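Nisin leader peptide-processing serine protease NisP (PDB 4MZD) is a subtilisin-like serine protease that removes the leader peptide from the precursor of the lantibiotic nisin. Local coordinates at residues N112-N120 / G167-V175; V359-Y370 / L395-G403. One frame throughout, in Å; residues are numbered along the deposited sequence.

Interaction 1: residues N112-N120 / G167-V175; sequences NSLGNYFKN and GITVNIYRV
Parallel backbone pairing joins 117-120 to 169-174 at the margin of the central sheet, with Leu114 beside Val170 as a shorter, separate pairing. Val170 N reaches Ser113 O at 2.9 Å, and Gly115 N donates to Val170 O. The register then slips by two residues, a beta bulge, and the side chain of Asn171 bridges the gap: its OD1 accepts Tyr117 N at 3.0 Å, with the donor 56° above the amide plane. With CG turned beside its own backbone N (chi1 -68°), Asn171 lies alongside Tyr117, its OD1 at the ring's edge. Its ND2 bonds Asn198. Glycine suits position 115: Gly115 CA is 3.1 Å from Asn171 OD1 and a tight 3.4 Å from Thr169 CG2, and a side chain there would point at the neighbouring strand and clash with both.

Strand 169-174 also pairs in parallel with 95-100, the strand ending in the predicted catalytic Asp100, as in the alpha/beta core of subtilases. Beyond the bulge, Lys119 N bonds Ile172 O, and Arg174 N bonds Lys119 O at 2.9 Å. Leu114 CD1 meets Ile172 CG1 at 3.6 Å. At the far end Asn120 OD1 lies over one face of the Arg174 guanidinium without hydrogen bonding to it, the planes 19° apart. Asn120 ND2 instead bonds Asn137 O and its OD1 accepts Val122 N; Asp140 O binds Arg174 NE, while Glu134 forms a salt bridge with Arg174 NH1.

Interaction 2: residues V359-Y370 / L395-G403; sequences VSGALALVVDKY and LNIVDLLNG
Leu401 and Leu400 give up more surface than any other residue here, packing the short helix 397-402 along most of helix 356-370; Ala362 receives Leu400 on the longer helix. The two axes run nearly parallel, 9.8 Å apart at an angle of 21°. Leu401 sends CD2 between the aliphatic parts of Leu365 and Lys369, lying 4.2 Å from Leu365 CB and about as far from Lys369 CD. Leucine suits this place because it is long enough for CD2 to reach across to the aliphatic carbons of both.

Leu400 swings CG beside its own carbonyl carbon (chi1 -169°), which brings the branch point across Val366 at about a right angle. Leu400 CG and Val366 CG2 are only 3.3 Å apart, tighter than usual for carbon atoms. The small methyl of Ala362 leaves room for three larger partners: its CB is 3.9 Å from Leu400 CD2, from Leu395 CD1 and from Ile397 CG1. Phe381 of helix 375-384 touches both Val366 and Leu400, continuing the apolar packing into a third helix.

Asn396 is the N-cap of the short helix, its OD1 accepting Asp399 N. Near the other end, Tyr370 OH donates to Leu401 O at 2.6 Å, the hydroxyl tilted 28° from the carbonyl plane. Gly403, with positive phi, follows as the chain leaves the helix. The chemistry is thus mainly hydrophobic, and the tyrosine bond implies a directional tie that fixes the short helix's end against the longer one.

In the fold
Interactions 1 and 2 belong to one subtilase-type catalytic domain and follow each other along the chain, their centres about 20 Å apart. They nevertheless touch: Ile168 CD1 of segment 167-175 rests 3.6 Å from Ala364 CB on helix 356-370, bringing the segment that carries the strand against that helix. Both contacts lie near the predicted charge-relay residues without containing any of them. In interaction 1 the side chain of Ile172 is about 7 Å from that of Asp100, and that of Arg174 about 10 Å from that of His147. In interaction 2 the side chain of Val359 is about 12 Å from that of Ser353, which shortly precedes helix 356-370.

Interaction 1: residues N112-N120 / G167-V175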
loop_
_atom_site.group_PDB
_atom_site.type_symbol
_atom_site.label_atom_id
_atom_site.label_comp_id
_atom_site.label_asym_id
_atom_site.label_seq_id
_atom_site.Cartn_x
_atom_site.Cartn_y
_atom_site.Cartn_z
ATOM N N ASN A 112 17.706 -10.995 -1.806
ATOM C CA ASN A 112 18.491 -10.453 -2.912
ATOM C C ASN A 112 17.961 -9.134 -3.466
ATOM O O ASN A 112 18.590 -8.537 -4.338
ATOM C CB ASN A 112 18.620 -11.486 -4.032
ATOM C CG ASN A 112 19.530 -12.632 -3.661
ATOM O OD1 ASN A 112 20.246 -12.571 -2.663
ATOM N ND2 ASN A 112 19.520 -13.682 -4.476
ATOM N N SER A 113 16.820 -8.679 -2.951
ATOM C CA SER A 113 16.224 -7.409 -3.369
ATOM C C SER A 113 16.551 -6.254 -2.437
ATOM O O SER A 113 16.208 -5.104 -2.723
ATOM C CB SER A 113 14.698 -7.527 -3.408
ATOM O OG SER A 113 14.285 -8.498 -4.344
ATOM N N LEU A 114 17.142 -6.540 -1.285
ATOM C CA LEU A 114 17.302 -5.488 -0.286
ATOM C C LEU A 114 18.320 -4.446 -0.713
ATOM O O LEU A 114 19.442 -4.775 -1.092
ATOM C CB LEU A 114 17.699 -6.065 1.074
ATOM C CG LEU A 114 16.570 -6.305 2.089
ATOM C CD1 LEU A 114 15.899 -5.001 2.539
ATOM C CD2 LEU A 114 15.537 -7.272 1.534
ATOM N N GLY A 115 17.911 -3.187 -0.652
ATOM C CA GLY A 115 18.805 -2.081 -0.913
ATOM C C GLY A 115 19.593 -1.692 0.320
ATOM O O GLY A 115 19.539 -2.352 1.361
ATOM N N ASN A 116 20.326 -0.596 0.205
ATOM C CA ASN A 116 21.252 -0.198 1.249
ATOM C C ASN A 116 20.701 0.871 2.179
ATOM O O ASN A 116 21.404 1.328 3.078
ATOM C CB ASN A 116 22.553 0.295 0.619
ATOM C CG ASN A 116 23.290 -0.799 -0.121
ATOM O OD1 ASN A 116 23.121 -1.981 0.166
ATOM N ND2 ASN A 116 24.120 -0.409 -1.073
ATOM N N TYR A 117 19.451 1.267 1.974
ATOM C CA TYR A 117 18.868 2.350 2.755
ATOM C C TYR A 117 17.712 1.850 3.608
ATOM O O TYR A 117 16.889 1.054 3.157
ATOM C CB TYR A 117 18.400 3.483 1.840
ATOM C CG TYR A 117 19.520 4.087 1.038
ATOM C CD1 TYR A 117 20.233 5.172 1.516
ATOM C CD2 TYR A 117 19.876 3.559 -0.194
ATOM C CE1 TYR A 117 21.272 5.719 0.784
ATOM C CE2 TYR A 117 20.913 4.096 -0.931
ATOM C CZ TYR A 117 21.606 5.173 -0.441
ATOM O OH TYR A 117 22.633 5.704 -1.188
ATOM N N PHE A 118 17.639 2.335 4.840
ATOM C CA PHE A 118 16.609 1.868 5.757
ATOM C C PHE A 118 16.553 2.791 6.951
ATOM O O PHE A 118 17.525 3.475 7.269
ATOM C CB PHE A 118 16.911 0.443 6.236
ATOM C CG PHE A 118 18.272 0.299 6.866
ATOM C CD1 PHE A 118 18.457 0.503 8.230
ATOM C CD2 PHE A 118 19.376 -0.011 6.085
ATOM C CE1 PHE A 118 19.717 0.391 8.799
ATOM C CE2 PHE A 118 20.631 -0.133 6.652
ATOM C CZ PHE A 118 20.801 0.070 8.007
ATOM N N LYS A 119 15.414 2.803 7.623
ATOM C CA LYS A 119 15.297 3.539 8.865
ATOM C C LYS A 119 14.091 3.052 9.640
ATOM O O LYS A 119 13.039 2.779 9.068
ATOM C CB LYS A 119 15.145 5.036 8.602
ATOM C CG LYS A 119 15.403 5.895 9.829
ATOM C CD LYS A 119 16.891 5.977 10.150
ATOM C CE LYS A 119 17.679 6.655 9.040
ATOM N NZ LYS A 119 19.138 6.745 9.358
ATOM N N ASN A 120 14.262 2.962 10.951
ATOM C CA ASN A 120 13.158 2.749 11.874
ATOM C C ASN A 120 12.665 4.092 12.398
ATOM O O ASN A 120 13.436 4.836 13.015
ATOM C CB ASN A 120 13.621 1.878 13.033
ATOM C CG ASN A 120 12.546 1.682 14.071
ATOM O OD1 ASN A 120 11.352 1.693 13.761
ATOM N ND2 ASN A 120 12.961 1.494 15.318
ATOM N N GLY A 167 12.939 -8.973 -7.926
ATOM C CA GLY A 167 14.300 -8.565 -7.659
ATOM C C GLY A 167 14.559 -7.066 -7.672
ATOM O O GLY A 167 15.683 -6.640 -7.412
ATOM N N ILE A 168 13.547 -6.251 -7.964
ATOM C CA ILE A 168 13.744 -4.807 -7.927
ATOM C C ILE A 168 14.150 -4.379 -6.515
ATOM O O ILE A 168 13.678 -4.924 -5.521
ATOM C CB ILE A 168 12.497 -4.044 -8.440
ATOM C CG1 ILE A 168 12.873 -2.656 -8.949
ATOM C CG2 ILE A 168 11.399 -3.989 -7.378
ATOM C CD1 ILE A 168 11.800 -2.048 -9.835
ATOM N N THR A 169 15.040 -3.404 -6.421
ATOM C CA THR A 169 15.566 -2.996 -5.126
ATOM C C THR A 169 14.479 -2.378 -4.259
ATOM O O THR A 169 13.707 -1.531 -4.719
ATOM C CB THR A 169 16.727 -2.005 -5.302
ATOM O OG1 THR A 169 17.740 -2.622 -6.103
ATOM C CG2 THR A 169 17.327 -1.626 -3.965
ATOM N N VAL A 170 14.415 -2.822 -3.008
ATOM C CA VAL A 170 13.524 -2.215 -2.026
ATOM C C VAL A 170 14.309 -1.733 -0.812
ATOM O O VAL A 170 15.222 -2.420 -0.326
ATOM C CB VAL A 170 12.388 -3.167 -1.590
ATOM C CG1 VAL A 170 11.510 -3.491 -2.780
ATOM C CG2 VAL A 170 12.932 -4.430 -0.945
ATOM N N ASN A 171 13.953 -0.537 -0.348
ATOM C CA ASN A 171 14.511 0.042 0.861
ATOM C C ASN A 171 13.396 0.147 1.895
ATOM O O ASN A 171 12.241 0.345 1.527
ATOM C CB ASN A 171 15.143 1.397 0.556
ATOM C CG ASN A 171 16.380 1.269 -0.314
ATOM O OD1 ASN A 171 17.298 0.516 0.000
ATOM N ND2 ASN A 171 16.395 1.983 -1.423
ATOM N N ILE A 172 13.732 -0.007 3.171
ATOM C CA ILE A 172 12.749 -0.324 4.202
ATOM C C ILE A 172 12.651 0.752 5.272
ATOM O O ILE A 172 13.640 1.078 5.928
ATOM C CB ILE A 172 13.124 -1.657 4.880
ATOM C CG1 ILE A 172 13.347 -2.748 3.828
ATOM C CG2 ILE A 172 12.096 -2.048 5.926
ATOM C CD1 ILE A 172 12.154 -3.014 2.962
ATOM N N TYR A 173 11.435 1.266 5.464
ATOM C CA TYR A 173 11.166 2.331 6.427
ATOM C C TYR A 173 10.075 1.848 7.369
ATOM O O TYR A 173 8.920 1.695 6.971
ATOM C CB TYR A 173 10.798 3.635 5.693
ATOM C CG TYR A 173 11.911 3.986 4.743
ATOM C CD1 TYR A 173 13.053 4.633 5.195
ATOM C CD2 TYR A 173 11.875 3.579 3.417
ATOM C CE1 TYR A 173 14.116 4.884 4.347
ATOM C CE2 TYR A 173 12.937 3.829 2.559
ATOM C CZ TYR A 173 14.049 4.484 3.027
ATOM O OH TYR A 173 15.101 4.720 2.173
ATOM N N ARG A 174 10.455 1.557 8.611
ATOM C CA ARG A 174 9.531 0.935 9.546
ATOM C C ARG A 174 8.758 1.977 10.343
ATOM O O ARG A 174 9.354 2.820 11.021
ATOM C CB ARG A 174 10.269 -0.010 10.496
ATOM C CG ARG A 174 9.330 -0.783 11.407
ATOM C CD ARG A 174 9.960 -1.987 12.081
ATOM N NE ARG A 174 10.850 -1.647 13.184
ATOM C CZ ARG A 174 10.477 -1.489 14.454
ATOM N NH1 ARG A 174 11.393 -1.212 15.371
ATOM N NH2 ARG A 174 9.213 -1.623 14.817
ATOM N N VAL A 175 7.430 1.896 10.257
ATOM C CA VAL A 175 6.542 2.807 10.974
ATOM C C VAL A 175 5.514 2.078 11.839
ATOM O O VAL A 175 4.637 2.711 12.422
ATOM C CB VAL A 175 5.829 3.809 10.031
ATOM C CG1 VAL A 175 6.846 4.679 9.305
ATOM C CG2 VAL A 175 4.911 3.087 9.053
HETATM O O HOH W 1 17.518 -8.596 -6.883
HETATM O O HOH W 2 18.431 -5.366 -5.752
#

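Interaction 2: residues V359-Y370 / L395-G403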
loop_
_atom_site.group_PDB
_atom_site.type_symbol
_atom_site.label_atom_id
_atom_site.label_comp_id
_atom_site.label_asym_id
_atom_site.label_seq_id
_atom_site.Cartn_x
_atom_site.Cartn_y
_atom_site.Cartn_z
ATOM N N VAL A 359 1.039 -1.829 -7.891
ATOM C CA VAL A 359 1.157 -0.571 -8.605
ATOM C C VAL A 359 2.540 0.057 -8.388
ATOM O O VAL A 359 3.166 0.528 -9.341
ATOM C CB VAL A 359 0.019 0.387 -8.204
ATOM C CG1 VAL A 359 0.185 1.736 -8.890
ATOM C CG2 VAL A 359 -1.330 -0.238 -8.563
ATOM N N SER A 360 3.030 0.062 -7.151
ATOM C CA SER A 360 4.351 0.643 -6.885
ATOM C C SER A 360 5.454 -0.025 -7.696
ATOM O O SER A 360 6.296 0.645 -8.292
ATOM C CB SER A 360 4.703 0.541 -5.406
ATOM O OG SER A 360 3.839 1.357 -4.652
ATOM N N GLY A 361 5.469 -1.354 -7.700
ATOM C CA GLY A 361 6.488 -2.064 -8.448
ATOM C C GLY A 361 6.383 -1.809 -9.941
ATOM O O GLY A 361 7.394 -1.658 -10.625
ATOM N N ALA A 362 5.159 -1.789 -10.460
ATOM C CA ALA A 362 4.939 -1.524 -11.876
ATOM C C ALA A 362 5.434 -0.129 -12.252
ATOM O O ALA A 362 6.077 0.058 -13.290
ATOM C CB ALA A 362 3.472 -1.679 -12.209
ATOM N N LEU A 363 5.126 0.857 -11.413
ATOM C CA LEU A 363 5.595 2.215 -11.655
ATOM C C LEU A 363 7.108 2.289 -11.645
ATOM O O LEU A 363 7.698 3.007 -12.449
ATOM C CB LEU A 363 5.031 3.169 -10.614
ATOM C CG LEU A 363 3.583 3.590 -10.801
ATOM C CD1 LEU A 363 3.131 4.290 -9.538
ATOM C CD2 LEU A 363 3.439 4.499 -12.020
ATOM N N ALA A 364 7.735 1.555 -10.733
ATOM C CA ALA A 364 9.189 1.544 -10.666
ATOM C C ALA A 364 9.785 0.967 -11.956
ATOM O O ALA A 364 10.785 1.478 -12.459
ATOM C CB ALA A 364 9.659 0.782 -9.441
ATOM N N LEU A 365 9.171 -0.079 -12.509
ATOM C CA LEU A 365 9.625 -0.622 -13.795
ATOM C C LEU A 365 9.606 0.453 -14.883
ATOM O O LEU A 365 10.550 0.572 -15.657
ATOM C CB LEU A 365 8.765 -1.815 -14.225
ATOM C CG LEU A 365 8.873 -3.103 -13.402
ATOM C CD1 LEU A 365 7.791 -4.088 -13.804
ATOM C CD2 LEU A 365 10.251 -3.741 -13.524
ATOM N N VAL A 366 8.522 1.232 -14.925
ATOM C CA VAL A 366 8.343 2.320 -15.888
ATOM C C VAL A 366 9.377 3.421 -15.717
ATOM O O VAL A 366 9.945 3.928 -16.690
ATOM C CB VAL A 366 6.932 2.967 -15.726
ATOM C CG1 VAL A 366 6.830 4.264 -16.527
ATOM C CG2 VAL A 366 5.850 1.992 -16.116
ATOM N N VAL A 367 9.601 3.814 -14.471
ATOM C CA VAL A 367 10.586 4.845 -14.183
ATOM C C VAL A 367 11.944 4.422 -14.728
ATOM O O VAL A 367 12.641 5.203 -15.371
ATOM C CB VAL A 367 10.674 5.125 -12.669
ATOM C CG1 VAL A 367 11.909 5.948 -12.344
ATOM C CG2 VAL A 367 9.418 5.842 -12.189
ATOM N N ASP A 368 12.298 3.168 -14.478
ATOM C CA ASP A 368 13.579 2.625 -14.908
ATOM C C ASP A 368 13.650 2.464 -16.434
ATOM O O ASP A 368 14.632 2.870 -17.058
ATOM C CB ASP A 368 13.819 1.289 -14.201
ATOM C CG ASP A 368 15.257 0.822 -14.290
ATOM O OD1 ASP A 368 16.142 1.509 -13.740
ATOM O OD2 ASP A 368 15.497 -0.256 -14.878
ATOM N N LYS A 369 12.609 1.890 -17.034
ATOM C CA LYS A 369 12.618 1.627 -18.471
ATOM C C LYS A 369 12.661 2.900 -19.308
ATOM O O LYS A 369 13.406 2.987 -20.282
ATOM C CB LYS A 369 11.399 0.795 -18.879
ATOM C CG LYS A 369 11.294 0.579 -20.389
ATOM C CD LYS A 369 10.049 -0.216 -20.768
ATOM C CE LYS A 369 9.856 -0.281 -22.281
ATOM N NZ LYS A 369 10.827 -1.197 -22.939
ATOM N N TYR A 370 11.857 3.886 -18.929
ATOM C CA TYR A 370 11.687 5.088 -19.735
ATOM C C TYR A 370 12.503 6.277 -19.226
ATOM O O TYR A 370 12.503 7.341 -19.845
ATOM C CB TYR A 370 10.201 5.457 -19.831
ATOM C CG TYR A 370 9.388 4.534 -20.721
ATOM C CD1 TYR A 370 9.469 4.632 -22.105
ATOM C CD2 TYR A 370 8.530 3.581 -20.181
ATOM C CE1 TYR A 370 8.732 3.804 -22.929
ATOM C CE2 TYR A 370 7.782 2.741 -21.003
ATOM C CZ TYR A 370 7.890 2.861 -22.381
ATOM O OH TYR A 370 7.165 2.050 -23.225
ATOM N N LEU A 395 -4.742 -1.955 -13.041
ATOM C CA LEU A 395 -3.342 -2.132 -13.400
ATOM C C LEU A 395 -3.182 -3.244 -14.428
ATOM O O LEU A 395 -3.696 -4.352 -14.248
ATOM C CB LEU A 395 -2.529 -2.488 -12.158
ATOM C CG LEU A 395 -1.037 -2.723 -12.408
ATOM C CD1 LEU A 395 -0.339 -1.426 -12.809
ATOM C CD2 LEU A 395 -0.391 -3.318 -11.170
ATOM N N ASN A 396 -2.461 -2.940 -15.500
ATOM C CA ASN A 396 -2.074 -3.938 -16.483
ATOM C C ASN A 396 -0.643 -3.626 -16.867
ATOM O O ASN A 396 -0.369 -2.630 -17.538
ATOM C CB ASN A 396 -2.989 -3.911 -17.704
ATOM C CG ASN A 396 -2.667 -5.017 -18.684
ATOM O OD1 ASN A 396 -1.599 -5.029 -19.289
ATOM N ND2 ASN A 396 -3.588 -5.960 -18.838
ATOM N N ILE A 397 0.277 -4.468 -16.411
ATOM C CA ILE A 397 1.691 -4.143 -16.523
ATOM C C ILE A 397 2.187 -4.223 -17.962
ATOM O O ILE A 397 3.046 -3.444 -18.363
ATOM C CB ILE A 397 2.544 -4.999 -15.567
ATOM C CG1 ILE A 397 2.041 -4.805 -14.134
ATOM C CG2 ILE A 397 4.013 -4.628 -15.686
ATOM C CD1 ILE A 397 2.791 -5.595 -13.092
ATOM N N VAL A 398 1.639 -5.149 -18.744
ATOM C CA VAL A 398 1.985 -5.195 -20.156
ATOM C C VAL A 398 1.619 -3.878 -20.851
ATOM O O VAL A 398 2.429 -3.311 -21.594
ATOM C CB VAL A 398 1.351 -6.411 -20.861
ATOM C CG1 VAL A 398 1.558 -6.314 -22.365
ATOM C CG2 VAL A 398 1.952 -7.701 -20.310
ATOM N N ASP A 399 0.411 -3.380 -20.601
ATOM C CA ASP A 399 -0.010 -2.112 -21.196
ATOM C C ASP A 399 0.896 -0.974 -20.741
ATOM O O ASP A 399 1.261 -0.099 -21.530
ATOM C CB ASP A 399 -1.453 -1.769 -20.827
ATOM C CG ASP A 399 -2.469 -2.633 -21.542
ATOM O OD1 ASP A 399 -2.105 -3.347 -22.501
ATOM O OD2 ASP A 399 -3.650 -2.575 -21.150
ATOM N N LEU A 400 1.257 -0.991 -19.465
ATOM C CA LEU A 400 2.072 0.068 -18.905
ATOM C C LEU A 400 3.468 0.068 -19.527
ATOM O O LEU A 400 3.970 1.115 -19.937
ATOM C CB LEU A 400 2.152 -0.104 -17.394
ATOM C CG LEU A 400 2.751 1.061 -16.622
ATOM C CD1 LEU A 400 1.966 2.333 -16.893
ATOM C CD2 LEU A 400 2.750 0.733 -15.143
ATOM N N LEU A 401 4.091 -1.106 -19.604
ATOM C CA LEU A 401 5.418 -1.235 -20.202
ATOM C C LEU A 401 5.407 -0.846 -21.676
ATOM O O LEU A 401 6.323 -0.182 -22.158
ATOM C CB LEU A 401 5.954 -2.660 -20.039
ATOM C CG LEU A 401 6.397 -3.062 -18.628
ATOM C CD1 LEU A 401 6.622 -4.568 -18.549
ATOM C CD2 LEU A 401 7.643 -2.301 -18.207
ATOM N N ASN A 402 4.373 -1.265 -22.396
ATOM C CA ASN A 402 4.269 -0.931 -23.812
ATOM C C ASN A 402 4.039 0.562 -24.063
ATOM O O ASN A 402 4.480 1.096 -25.077
ATOM C CB ASN A 402 3.196 -1.784 -24.493
ATOM C CG ASN A 402 3.634 -3.226 -24.674
ATOM O OD1 ASN A 402 4.829 -3.516 -24.751
ATOM N ND2 ASN A 402 2.672 -4.134 -24.755
ATOM N N GLY A 403 3.349 1.225 -23.139
ATOM C CA GLY A 403 3.196 2.670 -23.176
ATOM C C GLY A 403 2.677 3.243 -24.485
ATOM O O GLY A 403 3.229 4.211 -25.012
#